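7beta-hydroxysteroid dehydrogenase (Collinsella aerofaciens, PDB 5FYD) catalyses the NADPH-dependent reduction of the 7-oxo group of bile acids such as 7-oxolithocholate, yielding ursodeoxycholate. Local coordinates at residues Ile163-Met166 with Thr167-Val170; Cys172-Glu175 with Gly176-Val179; Val218-Ala221 with Phe222-Gly226. All blocks are in the same frame, centred on the assembly; numbering follows the deposited sequence.

Contact 1 of 3, residues Ile163-Met166 with Thr167-Val170; sequences ILKM and TEAV
The carbonyl oxygen of Ile163 is gripped twice by Thr167: OG1 donates to Ile163 O over 2.8 Å, and Thr167 N completes the usual i to i+4 helical bond to Ile163 O at 3.0 Å. The two donors come from opposite faces of the carbonyl plane, each tilted out of it. The hydroxyl gets there because OG1 stands opposite the carbonyl carbon, beside its own backbone N (chi1 -54°), which turns it back along the helix. Threonine thus suits a buried helical position, where its hydroxyl can be satisfied by the preceding turn; OG1 is also hydrogen-bonded to Asn140.

On the solvent side, Lys165 and Glu168 run side by side. The lysine chain bends at chi2, -64°, bringing NZ to 2.8 Å from Glu168 OE1 in a salt bridge on the syn side of that oxygen, 16° out of the carboxylate plane. The extended glutamate also passes Leu164, whose CD1 lies 3.5 Å from Glu168 OE2. That second oxygen is hydrogen-bonded to Ser230, so both ends of the carboxylate are held. On another side of the helix, the methyl CE of Met166 meets Val170 CG2, one turn on, loosely at 4.2 Å.

The segment belongs to helix 154-173 of the Rossmann-type SDR fold, which also carries Tyr156, the probable proton acceptor, and Lys160. Leu164 and Thr167 pack on strand 179-186, while Ile163, Met166, Thr167 and Val170 meet Phe119, Leu120 and Phe123 of helix 105-132.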
loop_
_atom_site.group_PDB
_atom_site.type_symbol
_atom_site.label_atom_id
_atom_site.label_comp_id
_atom_site.label_asym_id
_atom_site.label_seq_id
_atom_site.Cartn_x
_atom_site.Cartn_y
_atom_site.Cartn_z
ATOM N N ILE A 163 -13.220 15.708 9.458
ATOM C CA ILE A 163 -13.136 14.989 10.737
ATOM C C ILE A 163 -12.377 15.836 11.764
ATOM O O ILE A 163 -12.803 15.954 12.915
ATOM C CB ILE A 163 -12.453 13.614 10.572
ATOM C CG1 ILE A 163 -13.353 12.691 9.736
ATOM C CG2 ILE A 163 -12.101 13.008 11.927
ATOM C CD1 ILE A 163 -12.714 11.400 9.288
ATOM N N LEU A 164 -11.263 16.435 11.334
ATOM C CA LEU A 164 -10.447 17.260 12.230
ATOM C C LEU A 164 -11.278 18.421 12.800
ATOM O O LEU A 164 -11.420 18.577 14.023
ATOM C CB LEU A 164 -9.241 17.808 11.483
ATOM C CG LEU A 164 -8.330 18.779 12.225
ATOM C CD1 LEU A 164 -7.699 18.221 13.493
ATOM C CD2 LEU A 164 -7.273 19.243 11.246
ATOM N N LYS A 165 -11.811 19.230 11.914
ATOM C CA LYS A 165 -12.508 20.436 12.355
ATOM C C LYS A 165 -13.812 20.145 13.108
ATOM O O LYS A 165 -14.146 20.864 14.067
ATOM C CB LYS A 165 -12.730 21.406 11.198
ATOM C CG LYS A 165 -11.449 21.939 10.558
ATOM C CD LYS A 165 -10.600 22.782 11.489
ATOM C CE LYS A 165 -9.118 22.675 11.157
ATOM N NZ LYS A 165 -8.314 23.269 12.220
ATOM N N MET A 166 -14.548 19.109 12.700
ATOM C CA MET A 166 -15.744 18.719 13.435
ATOM C C MET A 166 -15.366 18.289 14.844
ATOM O O MET A 166 -16.021 18.652 15.808
ATOM C CB MET A 166 -16.499 17.584 12.737
ATOM C CG MET A 166 -17.871 17.315 13.370
ATOM S SD MET A 166 -18.979 18.700 12.970
ATOM C CE MET A 166 -20.242 18.549 14.212
ATOM N N THR A 167 -14.310 17.472 14.965
ATOM C CA THR A 167 -13.928 16.935 16.276
ATOM C C THR A 167 -13.336 18.025 17.160
ATOM O O THR A 167 -13.598 18.045 18.364
ATOM C CB THR A 167 -13.001 15.726 16.147
ATOM O OG1 THR A 167 -13.613 14.761 15.290
ATOM C CG2 THR A 167 -12.751 15.079 17.508
ATOM N N GLU A 168 -12.579 18.945 16.571
ATOM C CA GLU A 168 -12.045 20.087 17.326
ATOM C C GLU A 168 -13.177 20.885 17.945
ATOM O O GLU A 168 -13.117 21.237 19.114
ATOM C CB GLU A 168 -11.175 20.992 16.454
ATOM C CG GLU A 168 -9.827 20.378 16.069
ATOM C CD GLU A 168 -8.956 21.290 15.229
ATOM O OE1 GLU A 168 -9.478 22.087 14.424
ATOM O OE2 GLU A 168 -7.714 21.216 15.348
ATOM N N ALA A 169 -14.214 21.138 17.153
ATOM C CA ALA A 169 -15.384 21.895 17.624
ATOM C C ALA A 169 -16.047 21.203 18.796
ATOM O O ALA A 169 -16.268 21.828 19.841
ATOM C CB ALA A 169 -16.369 22.081 16.497
ATOM N N VAL A 170 -16.303 19.912 18.639
ATOM C CA VAL A 170 -16.983 19.113 19.665
ATOM C C VAL A 170 -16.112 18.953 20.914
ATOM O O VAL A 170 -16.631 18.983 22.040
ATOM C CB VAL A 170 -17.451 17.744 19.106
ATOM C CG1 VAL A 170 -18.010 16.842 20.198
ATOM C CG2 VAL A 170 -18.491 17.949 18.026
#

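Contact 2 of 3, residues Cys172-Glu175 with Gly176-Val179; sequences CECE and GTGV
Thr177 turns its hydroxyl back over the turn towards Cys174, while the sulfur of Cys174 turns away from that hydroxyl and lies beside Val179. OG1 of Thr177 takes the staggered place between its own backbone N and carbonyl carbon (chi1 75°), which lets one small hydroxyl serve two backbone groups. It donates to Cys174 O at 2.7 Å and accepts from Val179 N at 3.2 Å, the latter bond nearly straight at 161° and closing an ST turn. Threonine suits this place because its short branched side chain puts the oxygen close to the main chain on both sides.

Cys174 O takes a second bond, from Thr177 N at 3.0 Å, with this donor well above the carbonyl plane. That bond closes a type II beta turn running from Cys174 to Thr177, through which the chain leaves helix 154-173 and enters strand 179-186 of the SDR Rossmann fold. Gly176 occupies the third position of the turn with a positive phi of 79°, where a CB would run into Glu175 O.

The apolar contact is Cys174 SG against Val179 CB, loose at 4.1 Å, while Cys174 CB lies 3.3 Å from Val179 O. Both residues are small enough to be buried together against Met127 of helix 105-132, and Val179 also touches Phe130. Gly178 N is hydrogen-bonded to Asp134 OD1, in the loop between helix 105-132 and strand 136-143.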
loop_
_atom_site.group_PDB
_atom_site.type_symbol
_atom_site.label_atom_id
_atom_site.label_comp_id
_atom_site.label_asym_id
_atom_site.label_seq_id
_atom_site.Cartn_x
_atom_site.Cartn_y
_atom_site.Cartn_z
ATOM N N CYS A 172 -14.077 21.149 22.123
ATOM C CA CYS A 172 -14.292 22.400 22.849
ATOM C C CYS A 172 -15.661 22.446 23.538
ATOM O O CYS A 172 -15.778 22.831 24.722
ATOM C CB CYS A 172 -14.152 23.556 21.888
ATOM S SG CYS A 172 -14.115 25.141 22.729
ATOM N N GLU A 173 -16.700 22.065 22.808
ATOM C CA GLU A 173 -18.053 21.981 23.378
ATOM C C GLU A 173 -18.118 21.111 24.632
ATOM O O GLU A 173 -18.946 21.369 25.517
ATOM C CB GLU A 173 -19.039 21.413 22.358
ATOM C CG GLU A 173 -19.281 22.286 21.148
ATOM C CD GLU A 173 -19.966 21.577 19.990
ATOM O OE1 GLU A 173 -20.542 20.459 20.144
ATOM O OE2 GLU A 173 -19.939 22.161 18.880
ATOM N N CYS A 174 -17.279 20.070 24.708
ATOM C CA CYS A 174 -17.339 19.118 25.806
ATOM C C CYS A 174 -16.478 19.497 27.006
ATOM O O CYS A 174 -16.534 18.803 28.017
ATOM C CB CYS A 174 -16.956 17.719 25.339
ATOM S SG CYS A 174 -18.185 16.983 24.264
ATOM N N GLU A 175 -15.679 20.553 26.898
ATOM C CA GLU A 175 -14.860 20.997 28.031
ATOM C C GLU A 175 -15.756 21.374 29.192
ATOM O O GLU A 175 -16.714 22.112 29.021
ATOM C CB GLU A 175 -13.974 22.191 27.660
ATOM C CG GLU A 175 -12.859 21.811 26.723
ATOM C CD GLU A 175 -11.644 22.718 26.855
ATOM O OE1 GLU A 175 -11.713 23.856 26.360
ATOM O OE2 GLU A 175 -10.629 22.280 27.437
ATOM N N GLY A 176 -15.459 20.833 30.363
ATOM C CA GLY A 176 -16.280 21.074 31.535
ATOM C C GLY A 176 -17.549 20.258 31.584
ATOM O O GLY A 176 -18.425 20.540 32.404
ATOM N N THR A 177 -17.672 19.264 30.707
ATOM C CA THR A 177 -18.682 18.203 30.853
ATOM C C THR A 177 -17.987 16.893 31.170
ATOM O O THR A 177 -16.764 16.801 31.143
ATOM C CB THR A 177 -19.511 18.022 29.563
ATOM O OG1 THR A 177 -18.720 17.342 28.578
ATOM C CG2 THR A 177 -19.969 19.348 29.014
ATOM N N GLY A 178 -18.788 15.862 31.435
ATOM C CA GLY A 178 -18.279 14.517 31.678
ATOM C C GLY A 178 -17.869 13.722 30.443
ATOM O O GLY A 178 -17.483 12.570 30.555
ATOM N N VAL A 179 -17.985 14.317 29.257
ATOM C CA VAL A 179 -17.577 13.659 28.027
ATOM C C VAL A 179 -16.235 14.252 27.599
ATOM O O VAL A 179 -16.088 15.474 27.571
ATOM C CB VAL A 179 -18.627 13.851 26.926
ATOM C CG1 VAL A 179 -18.312 13.011 25.710
ATOM C CG2 VAL A 179 -20.019 13.501 27.452
#

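Contact 3 of 3, residues Val218-Ala221 with Phe222-Gly226; sequences VDEA and FEKLG
With CG anti to the backbone N (chi1 -178°) and the rest of its chain extended, Glu220 reaches out to meet Lys224, whose equally extended chain starts from a CG beside its own N (chi1 -67°). The i to i+4 salt bridge that results lies near the C-terminal end of helix 214-224, which packs on the parallel sheet of the Rossmann-type SDR fold. Lys224 NZ stands 2.7 Å from Glu220 OE2 and uses the anti lone pair of that oxygen. Long, flexible residues suit these positions because the two chains together must bridge one helical turn.

The carboxylate has further partners: OE2 also forms a salt bridge with Lys238, and OE1 accepts from Gly234 N. A methionine in place of Lys224 would take the ammonium from OE2, and the carboxylate, left to Lys238 and Gly234 N, would probably be less firmly fixed on this side. Glu223 N to Asp219 O, at 3.0 Å, is a normal helical bond, whereas Lys224 N reaches Glu220 O at 3.1 Å and shares its hydrogen weakly with Ala221 O at 3.4 Å.

On the side facing helix 19-30 and the sheet, Val218 and Phe222 lie side by side, pointing the same way. Phe222 also meets Phe87, and Val218 packs on Phe24 close to Val20 of the NADP(+) site. Ala221, with just a methyl to place, sits against Ile139 and Ile184 of the sheet. Valine's branch at CB supplies a methyl for the ring's edge: Val218 CG1 lies in the ring plane, 3.7 Å from Phe222 CD2.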
loop_
_atom_site.group_PDB
_atom_site.type_symbol
_atom_site.label_atom_id
_atom_site.label_comp_id
_atom_site.label_asym_id
_atom_site.label_seq_id
_atom_site.Cartn_x
_atom_site.Cartn_y
_atom_site.Cartn_z
ATOM N N VAL A 218 -1.847 5.576 19.546
ATOM C CA VAL A 218 -2.927 5.349 20.507
ATOM C C VAL A 218 -2.525 5.684 21.942
ATOM O O VAL A 218 -3.310 6.267 22.691
ATOM C CB VAL A 218 -3.479 3.921 20.368
ATOM C CG1 VAL A 218 -4.462 3.598 21.470
ATOM C CG2 VAL A 218 -4.158 3.776 19.008
ATOM N N ASP A 219 -1.298 5.320 22.332
ATOM C CA ASP A 219 -0.804 5.686 23.649
ATOM C C ASP A 219 -0.807 7.208 23.859
ATOM O O ASP A 219 -1.291 7.689 24.892
ATOM C CB ASP A 219 0.592 5.110 23.904
ATOM C CG ASP A 219 0.552 3.630 24.277
ATOM O OD1 ASP A 219 -0.536 3.114 24.623
ATOM O OD2 ASP A 219 1.623 2.988 24.233
ATOM N N GLU A 220 -0.329 7.960 22.872
ATOM C CA GLU A 220 -0.340 9.418 22.994
ATOM C C GLU A 220 -1.770 9.975 23.075
ATOM O O GLU A 220 -2.056 10.832 23.906
ATOM C CB GLU A 220 0.421 10.084 21.849
ATOM C CG GLU A 220 0.454 11.588 22.008
ATOM C CD GLU A 220 1.367 12.298 21.016
ATOM O OE1 GLU A 220 1.929 11.666 20.101
ATOM O OE2 GLU A 220 1.503 13.517 21.167
ATOM N N ALA A 221 -2.673 9.465 22.235
ATOM C CA ALA A 221 -4.074 9.905 22.294
ATOM C C ALA A 221 -4.696 9.692 23.694
ATOM O O ALA A 221 -5.387 10.570 24.221
ATOM C CB ALA A 221 -4.903 9.183 21.239
ATOM N N PHE A 222 -4.458 8.538 24.299
ATOM C CA PHE A 222 -5.051 8.296 25.604
ATOM C C PHE A 222 -4.361 9.104 26.715
ATOM O O PHE A 222 -5.024 9.503 27.653
ATOM C CB PHE A 222 -5.119 6.816 25.941
ATOM C CG PHE A 222 -6.310 6.134 25.343
ATOM C CD1 PHE A 222 -7.554 6.202 25.948
ATOM C CD2 PHE A 222 -6.203 5.477 24.131
ATOM C CE1 PHE A 222 -8.666 5.586 25.370
ATOM C CE2 PHE A 222 -7.312 4.865 23.552
ATOM C CZ PHE A 222 -8.541 4.906 24.182
ATOM N N GLU A 223 -3.062 9.354 26.587
ATOM C CA GLU A 223 -2.346 10.214 27.546
ATOM C C GLU A 223 -2.936 11.622 27.579
ATOM O O GLU A 223 -3.041 12.212 28.639
ATOM C CB GLU A 223 -0.842 10.239 27.248
ATOM C CG GLU A 223 -0.161 8.975 27.778
ATOM C CD GLU A 223 1.328 8.866 27.455
ATOM O OE1 GLU A 223 1.941 9.889 27.046
ATOM O OE2 GLU A 223 1.876 7.741 27.607
ATOM N N LYS A 224 -3.387 12.120 26.428
ATOM C CA LYS A 224 -3.894 13.494 26.307
ATOM C C LYS A 224 -5.422 13.640 26.352
ATOM O O LYS A 224 -5.940 14.758 26.383
ATOM C CB LYS A 224 -3.290 14.125 25.053
ATOM C CG LYS A 224 -1.781 14.293 25.242
ATOM C CD LYS A 224 -1.080 14.806 24.007
ATOM C CE LYS A 224 0.385 15.048 24.332
ATOM N NZ LYS A 224 1.173 15.288 23.111
ATOM N N LEU A 225 -6.137 12.515 26.404
ATOM C CA LEU A 225 -7.590 12.515 26.435
ATOM C C LEU A 225 -8.089 13.235 27.683
ATOM O O LEU A 225 -7.672 12.906 28.787
ATOM C CB LEU A 225 -8.130 11.078 26.434
ATOM C CG LEU A 225 -9.633 10.928 26.455
ATOM C CD1 LEU A 225 -10.332 11.587 25.268
ATOM C CD2 LEU A 225 -9.980 9.452 26.584
ATOM N N GLY A 226 -8.961 14.224 27.487
ATOM C CA GLY A 226 -9.443 15.062 28.578
ATOM C C GLY A 226 -8.500 16.179 28.983
ATOM O O GLY A 226 -8.834 16.925 29.886
#

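Contacts 1 and 2 follow each other along helix 154-173 and its exit, their centres about 13 Å apart; contact 3 belongs to helix 214-224 and touches neither. Contacts 1 and 3 each have a buried face against the sheet and a more exposed side; contact 2, farthest from the chain's centre, is the most superficial, with just Cys174 and Val179 buried. The acid-lysine pair is i to i+3 and solvent-facing in contact 1, but i to i+4 in contact 3, over edge strand 230-232 within a wider network. In contact 2 a threonine hydroxyl and a glycine shape the turn instead. Contact 1 lies near Lys160, which probably lowers the pKa of the active-site tyrosine, and contact 3 near the cofactor site.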